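Local coordinates for protein guanine nucleotide exchange factor p115rhogef (Homo sapiens, PDB 1IAP) that probably activates Rho GTPases by promoting nucleotide exchange and, through its N-terminal RGS-like domain, probably engages G protein alpha subunits, at residues H60-K65 with L69-P74; P75-E80 with R95-E100. One frame throughout, in Å; residues are numbered along the deposited sequence.

A helix that ends, a chain that turns back on it and a new helix that docks against a third are joined here in series. Contact 1 fastens the loop 69-74 to the end of helix 48-63; contact 2 packs the helix that follows, 75-81, against helix 91-103. Their centres lie 11 Å apart on the same side of the chain's centre, and they touch: P74 CG stands 3.6 Å from E100 O, and V73 CG1 3.9 Å from A78 N. Since P74 occupies the N-cap position, the loop held in contact 1 leads directly into the first helix of contact 2. Both lie within the all-helical RGS-like domain.

Contact 1. Residues H60-K65 with L69-P74; sequences HSFLEK and LRVPVP
F62 O takes the backbone N of V71 as a hydrogen-bond donor at 2.9 Å, nearly straight (169°) and in the carbonyl plane, and so ties the returning chain to the end of helix 48-63. The same oxygen receives a CA-H...O contact from R70, while V71 CG2, set between its own backbone N and carbonyl carbon, packs 3.4 Å from F62 O. R70 then reaches over the last carbonyls. With CG anti to the backbone N (chi1 -169°) and the chain extended as far as NE, its side chain brings NE to 3.3 Å from L63 O, a bond bent to 142° with the donor above the carbonyl plane. A second bond, from R70 NE to E64 O, is weak, so one N-H is shared between two successive carbonyls. CG2 of V73 lies over one face of the guanidinium, offset toward its rim, and also meets L63 CD2 at 3.9 Å.

On the apolar side, L69 lies alongside F62 with both chains heading in one direction, CE2 of the ring 3.9 Å from CD1 of the leucine, while L69 O sits at the ring edge, 3.5 Å from F62 CD2. A water bridges the two backbones, donating to S61 O and accepting from L69 N. Further out, H60 ND1 donates in its ring plane to E64 OE1, joining residues four apart within 60-65.

The F62 ring is positioned by H39, edge-to-face, and by F58, and it rests with L69 on L35 of helix 32-43. L69 also touches A176 and V177, so this one leucine meets both helix 32-43 and helix 171-187, while V71 reaches C36 and Q105.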
loop_
_atom_site.group_PDB
_atom_site.type_symbol
_atom_site.label_atom_id
_atom_site.label_comp_id
_atom_site.label_asym_id
_atom_site.label_seq_id
_atom_site.Cartn_x
_atom_site.Cartn_y
_atom_site.Cartn_z
ATOM N N HIS A 60 -1.670 1.479 15.040
ATOM C CA HIS A 60 -0.497 0.787 15.557
ATOM C C HIS A 60 0.611 0.561 14.530
ATOM O O HIS A 60 1.786 0.525 14.883
ATOM C CB HIS A 60 -0.908 -0.535 16.210
ATOM C CG HIS A 60 -1.681 -0.360 17.481
ATOM N ND1 HIS A 60 -1.131 0.199 18.615
ATOM C CD2 HIS A 60 -2.970 -0.640 17.787
ATOM C CE1 HIS A 60 -2.049 0.260 19.564
ATOM N NE2 HIS A 60 -3.174 -0.243 19.086
ATOM N N SER A 61 0.231 0.445 13.263
ATOM C CA SER A 61 1.187 0.217 12.185
ATOM C C SER A 61 1.846 1.465 11.602
ATOM O O SER A 61 3.036 1.439 11.271
ATOM C CB SER A 61 0.520 -0.555 11.039
ATOM O OG SER A 61 0.212 -1.886 11.412
ATOM N N PHE A 62 1.090 2.559 11.497
ATOM C CA PHE A 62 1.620 3.768 10.871
ATOM C C PHE A 62 1.666 5.060 11.666
ATOM O O PHE A 62 2.412 5.975 11.297
ATOM C CB PHE A 62 0.840 4.056 9.579
ATOM C CG PHE A 62 0.717 2.876 8.664
ATOM C CD1 PHE A 62 -0.488 2.190 8.555
ATOM C CD2 PHE A 62 1.805 2.446 7.911
ATOM C CE1 PHE A 62 -0.609 1.086 7.712
ATOM C CE2 PHE A 62 1.695 1.346 7.067
ATOM C CZ PHE A 62 0.486 0.665 6.967
ATOM N N LEU A 63 0.893 5.147 12.744
ATOM C CA LEU A 63 0.831 6.393 13.509
ATOM C C LEU A 63 1.467 6.405 14.899
ATOM O O LEU A 63 1.936 7.449 15.359
ATOM C CB LEU A 63 -0.631 6.868 13.577
ATOM C CG LEU A 63 -1.431 6.814 12.262
ATOM C CD1 LEU A 63 -2.898 7.196 12.484
ATOM C CD2 LEU A 63 -0.796 7.718 11.220
ATOM N N GLU A 64 1.505 5.255 15.562
ATOM C CA GLU A 64 2.086 5.170 16.900
ATOM C C GLU A 64 3.604 5.375 16.931
ATOM O O GLU A 64 4.317 4.951 16.023
ATOM C CB GLU A 64 1.708 3.843 17.562
ATOM C CG GLU A 64 2.198 3.711 18.991
ATOM C CD GLU A 64 1.503 2.599 19.735
ATOM O OE1 GLU A 64 1.581 1.435 19.284
ATOM O OE2 GLU A 64 0.875 2.894 20.774
ATOM N N LYS A 65 4.079 6.006 18.004
ATOM C CA LYS A 65 5.496 6.312 18.213
ATOM C C LYS A 65 6.492 5.198 17.881
ATOM O O LYS A 65 7.487 5.433 17.192
ATOM C CB LYS A 65 5.721 6.768 19.658
ATOM C CG LYS A 65 7.156 7.168 19.984
ATOM C CD LYS A 65 7.389 7.253 21.493
ATOM C CE LYS A 65 6.441 8.240 22.160
ATOM N NZ LYS A 65 6.645 8.307 23.636
ATOM N N LEU A 69 6.685 1.090 10.790
ATOM C CA LEU A 69 6.340 1.746 9.535
ATOM C C LEU A 69 5.739 3.126 9.775
ATOM O O LEU A 69 4.962 3.618 8.958
ATOM C CB LEU A 69 5.349 0.883 8.745
ATOM C CG LEU A 69 5.748 -0.539 8.338
ATOM C CD1 LEU A 69 4.578 -1.181 7.619
ATOM C CD2 LEU A 69 6.982 -0.533 7.445
ATOM N N ARG A 70 6.137 3.764 10.872
ATOM C CA ARG A 70 5.614 5.079 11.213
ATOM C C ARG A 70 5.815 6.087 10.095
ATOM O O ARG A 70 6.913 6.216 9.547
ATOM C CB ARG A 70 6.253 5.613 12.496
ATOM C CG ARG A 70 5.551 6.852 13.048
ATOM C CD ARG A 70 6.104 7.250 14.411
ATOM N NE ARG A 70 5.133 8.034 15.170
ATOM C CZ ARG A 70 5.236 9.337 15.412
ATOM N NH1 ARG A 70 6.276 10.025 14.959
ATOM N NH2 ARG A 70 4.280 9.956 16.092
ATOM N N VAL A 71 4.724 6.750 9.727
ATOM C CA VAL A 71 4.748 7.771 8.690
ATOM C C VAL A 71 4.714 9.127 9.393
ATOM O O VAL A 71 4.318 9.213 10.556
ATOM C CB VAL A 71 3.515 7.660 7.750
ATOM C CG1 VAL A 71 3.474 6.294 7.074
ATOM C CG2 VAL A 71 2.223 7.907 8.522
ATOM N N PRO A 72 5.199 10.190 8.727
ATOM C CA PRO A 72 5.177 11.517 9.355
ATOM C C PRO A 72 3.718 11.942 9.570
ATOM O O PRO A 72 2.961 12.147 8.618
ATOM C CB PRO A 72 5.910 12.397 8.334
ATOM C CG PRO A 72 5.719 11.670 7.026
ATOM C CD PRO A 72 5.894 10.230 7.428
ATOM N N VAL A 73 3.331 12.024 10.839
ATOM C CA VAL A 73 1.967 12.364 11.230
ATOM C C VAL A 73 1.744 13.860 11.431
ATOM O O VAL A 73 2.587 14.547 12.004
ATOM C CB VAL A 73 1.595 11.644 12.556
ATOM C CG1 VAL A 73 0.105 11.806 12.864
ATOM C CG2 VAL A 73 1.975 10.167 12.489
ATOM N N PRO A 74 0.623 14.394 10.914
ATOM C CA PRO A 74 0.333 15.821 11.079
ATOM C C PRO A 74 0.229 16.108 12.579
ATOM O O PRO A 74 -0.528 15.445 13.290
ATOM C CB PRO A 74 -1.024 15.965 10.395
ATOM C CG PRO A 74 -0.942 14.959 9.301
ATOM C CD PRO A 74 -0.356 13.767 10.008
HETATM O O HOH W 1 4.763 -0.768 11.666
#

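Contact 2. Residues P75-E80 with R95-E100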
loop_
_atom_site.group_PDB
_atom_site.type_symbol
_atom_site.label_atom_id
_atom_site.label_comp_id
_atom_site.label_asym_id
_atom_site.label_seq_id
_atom_site.Cartn_x
_atom_site.Cartn_y
_atom_site.Cartn_z
ATOM N N PRO A 75 1.012 17.074 13.081
ATOM C CA PRO A 75 0.999 17.428 14.506
ATOM C C PRO A 75 -0.384 17.520 15.154
ATOM O O PRO A 75 -0.564 17.072 16.285
ATOM C CB PRO A 75 1.769 18.755 14.546
ATOM C CG PRO A 75 1.779 19.229 13.128
ATOM C CD PRO A 75 1.894 17.979 12.331
ATOM N N ASN A 76 -1.364 18.041 14.418
ATOM C CA ASN A 76 -2.730 18.161 14.922
ATOM C C ASN A 76 -3.341 16.785 15.199
ATOM O O ASN A 76 -3.986 16.580 16.230
ATOM C CB ASN A 76 -3.613 18.918 13.922
ATOM C CG ASN A 76 -3.110 20.320 13.643
ATOM O OD1 ASN A 76 -2.724 20.642 12.516
ATOM N ND2 ASN A 76 -3.107 21.164 14.668
ATOM N N VAL A 77 -3.139 15.852 14.273
ATOM C CA VAL A 77 -3.660 14.496 14.414
ATOM C C VAL A 77 -3.018 13.774 15.592
ATOM O O VAL A 77 -3.716 13.160 16.399
ATOM C CB VAL A 77 -3.455 13.685 13.117
ATOM C CG1 VAL A 77 -3.737 12.204 13.351
ATOM C CG2 VAL A 77 -4.374 14.218 12.034
ATOM N N ALA A 78 -1.692 13.859 15.689
ATOM C CA ALA A 78 -0.944 13.221 16.770
ATOM C C ALA A 78 -1.380 13.766 18.130
ATOM O O ALA A 78 -1.507 13.017 19.100
ATOM C CB ALA A 78 0.553 13.438 16.575
ATOM N N PHE A 79 -1.617 15.073 18.181
ATOM C CA PHE A 79 -2.057 15.758 19.397
ATOM C C PHE A 79 -3.434 15.241 19.821
ATOM O O PHE A 79 -3.649 14.900 20.987
ATOM C CB PHE A 79 -2.092 17.273 19.131
ATOM C CG PHE A 79 -2.687 18.090 20.250
ATOM C CD1 PHE A 79 -1.873 18.654 21.229
ATOM C CD2 PHE A 79 -4.064 18.314 20.311
ATOM C CE1 PHE A 79 -2.421 19.432 22.254
ATOM C CE2 PHE A 79 -4.620 19.089 21.333
ATOM C CZ PHE A 79 -3.797 19.647 22.305
ATOM N N GLU A 80 -4.351 15.160 18.860
ATOM C CA GLU A 80 -5.709 14.688 19.119
ATOM C C GLU A 80 -5.762 13.205 19.466
ATOM O O GLU A 80 -6.537 12.799 20.330
ATOM C CB GLU A 80 -6.614 14.977 17.922
ATOM C CG GLU A 80 -6.850 16.457 17.670
ATOM C CD GLU A 80 -7.759 16.708 16.482
ATOM O OE1 GLU A 80 -8.996 16.677 16.659
ATOM O OE2 GLU A 80 -7.234 16.935 15.370
ATOM N N ARG A 95 -12.630 9.207 10.102
ATOM C CA ARG A 95 -12.453 9.517 8.685
ATOM C C ARG A 95 -11.559 10.744 8.526
ATOM O O ARG A 95 -10.743 10.800 7.611
ATOM C CB ARG A 95 -13.800 9.769 8.005
ATOM C CG ARG A 95 -14.744 8.582 8.033
ATOM C CD ARG A 95 -16.043 8.883 7.298
ATOM N NE ARG A 95 -17.125 7.998 7.729
ATOM C CZ ARG A 95 -17.184 6.694 7.473
ATOM N NH1 ARG A 95 -16.226 6.100 6.774
ATOM N NH2 ARG A 95 -18.192 5.975 7.948
ATOM N N ARG A 96 -11.712 11.721 9.423
ATOM C CA ARG A 96 -10.901 12.939 9.376
ATOM C C ARG A 96 -9.430 12.618 9.606
ATOM O O ARG A 96 -8.568 13.108 8.877
ATOM C CB ARG A 96 -11.368 13.960 10.421
ATOM C CG ARG A 96 -12.774 14.490 10.206
ATOM C CD ARG A 96 -13.089 15.609 11.186
ATOM N NE ARG A 96 -14.496 16.001 11.137
ATOM C CZ ARG A 96 -14.955 17.203 11.477
ATOM N NH1 ARG A 96 -14.121 18.149 11.890
ATOM N NH2 ARG A 96 -16.256 17.454 11.421
ATOM N N PHE A 97 -9.150 11.816 10.633
ATOM C CA PHE A 97 -7.778 11.415 10.951
ATOM C C PHE A 97 -7.147 10.693 9.763
ATOM O O PHE A 97 -6.012 10.978 9.388
ATOM C CB PHE A 97 -7.742 10.501 12.179
ATOM C CG PHE A 97 -7.941 11.220 13.488
ATOM C CD1 PHE A 97 -7.687 12.583 13.602
ATOM C CD2 PHE A 97 -8.376 10.527 14.613
ATOM C CE1 PHE A 97 -7.863 13.243 14.814
ATOM C CE2 PHE A 97 -8.554 11.179 15.828
ATOM C CZ PHE A 97 -8.297 12.539 15.929
ATOM N N VAL A 98 -7.894 9.767 9.171
ATOM C CA VAL A 98 -7.411 9.015 8.018
ATOM C C VAL A 98 -7.130 9.936 6.829
ATOM O O VAL A 98 -6.048 9.880 6.248
ATOM C CB VAL A 98 -8.414 7.906 7.603
ATOM C CG1 VAL A 98 -7.973 7.245 6.302
ATOM C CG2 VAL A 98 -8.512 6.866 8.693
ATOM N N GLN A 99 -8.090 10.795 6.484
ATOM C CA GLN A 99 -7.915 11.717 5.361
ATOM C C GLN A 99 -6.751 12.692 5.560
ATOM O O GLN A 99 -6.020 12.987 4.614
ATOM C CB GLN A 99 -9.210 12.490 5.076
ATOM C CG GLN A 99 -10.424 11.617 4.751
ATOM C CD GLN A 99 -10.279 10.792 3.472
ATOM O OE1 GLN A 99 -9.175 10.422 3.064
ATOM N NE2 GLN A 99 -11.410 10.487 2.844
ATOM N N GLU A 100 -6.580 13.189 6.786
ATOM C CA GLU A 100 -5.493 14.118 7.093
ATOM C C GLU A 100 -4.143 13.413 7.025
ATOM O O GLU A 100 -3.148 13.998 6.594
ATOM C CB GLU A 100 -5.674 14.744 8.477
ATOM C CG GLU A 100 -6.763 15.801 8.554
ATOM C CD GLU A 100 -6.779 16.525 9.894
ATOM O OE1 GLU A 100 -5.835 17.301 10.163
ATOM O OE2 GLU A 100 -7.730 16.314 10.677
#
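Helices 75-80 and 95-100 run roughly antiparallel, at 145° between their directions, with axes 10.2 Å apart and V77 nearest F97 along the backbone. Four side chains fill the interface. V77 and F97 pass with their chains running oppositely, and both methyls of the valine border the ring: CG1 and CG2 of V77 each lie 4.0 Å from F97 CD1, and V77 CG2 also reaches E100 CB at 3.8 Å. The torsion decides which way each methyl faces, with CG1 anti to the backbone N (chi1 169°) and CG2 anti to the carbonyl carbon. One helical turn on, E80 brings its CB to 3.6 Å from F97 CZ, and its extended chain carries the carboxylate to the ring edge, with CD in the ring plane and the two flat groups 82° apart. Replacing F97 by an alanine would probably open a gap on the 95-100 side, facing V77 and E80, and leave the E80 carboxylate without the ring edge it lies against. Beyond the pair, F97 also touches I89 in the loop between the helices.

No hydrogen bond or salt bridge crosses the interface, which therefore rests on van der Waals packing of V77 and F97 with the CB groups and carboxylates of E80 and E100. Because E80 OE2 and E100 OE2 come within 4.8 Å, the like charges may repel mildly and could raise the proton affinity of one of them.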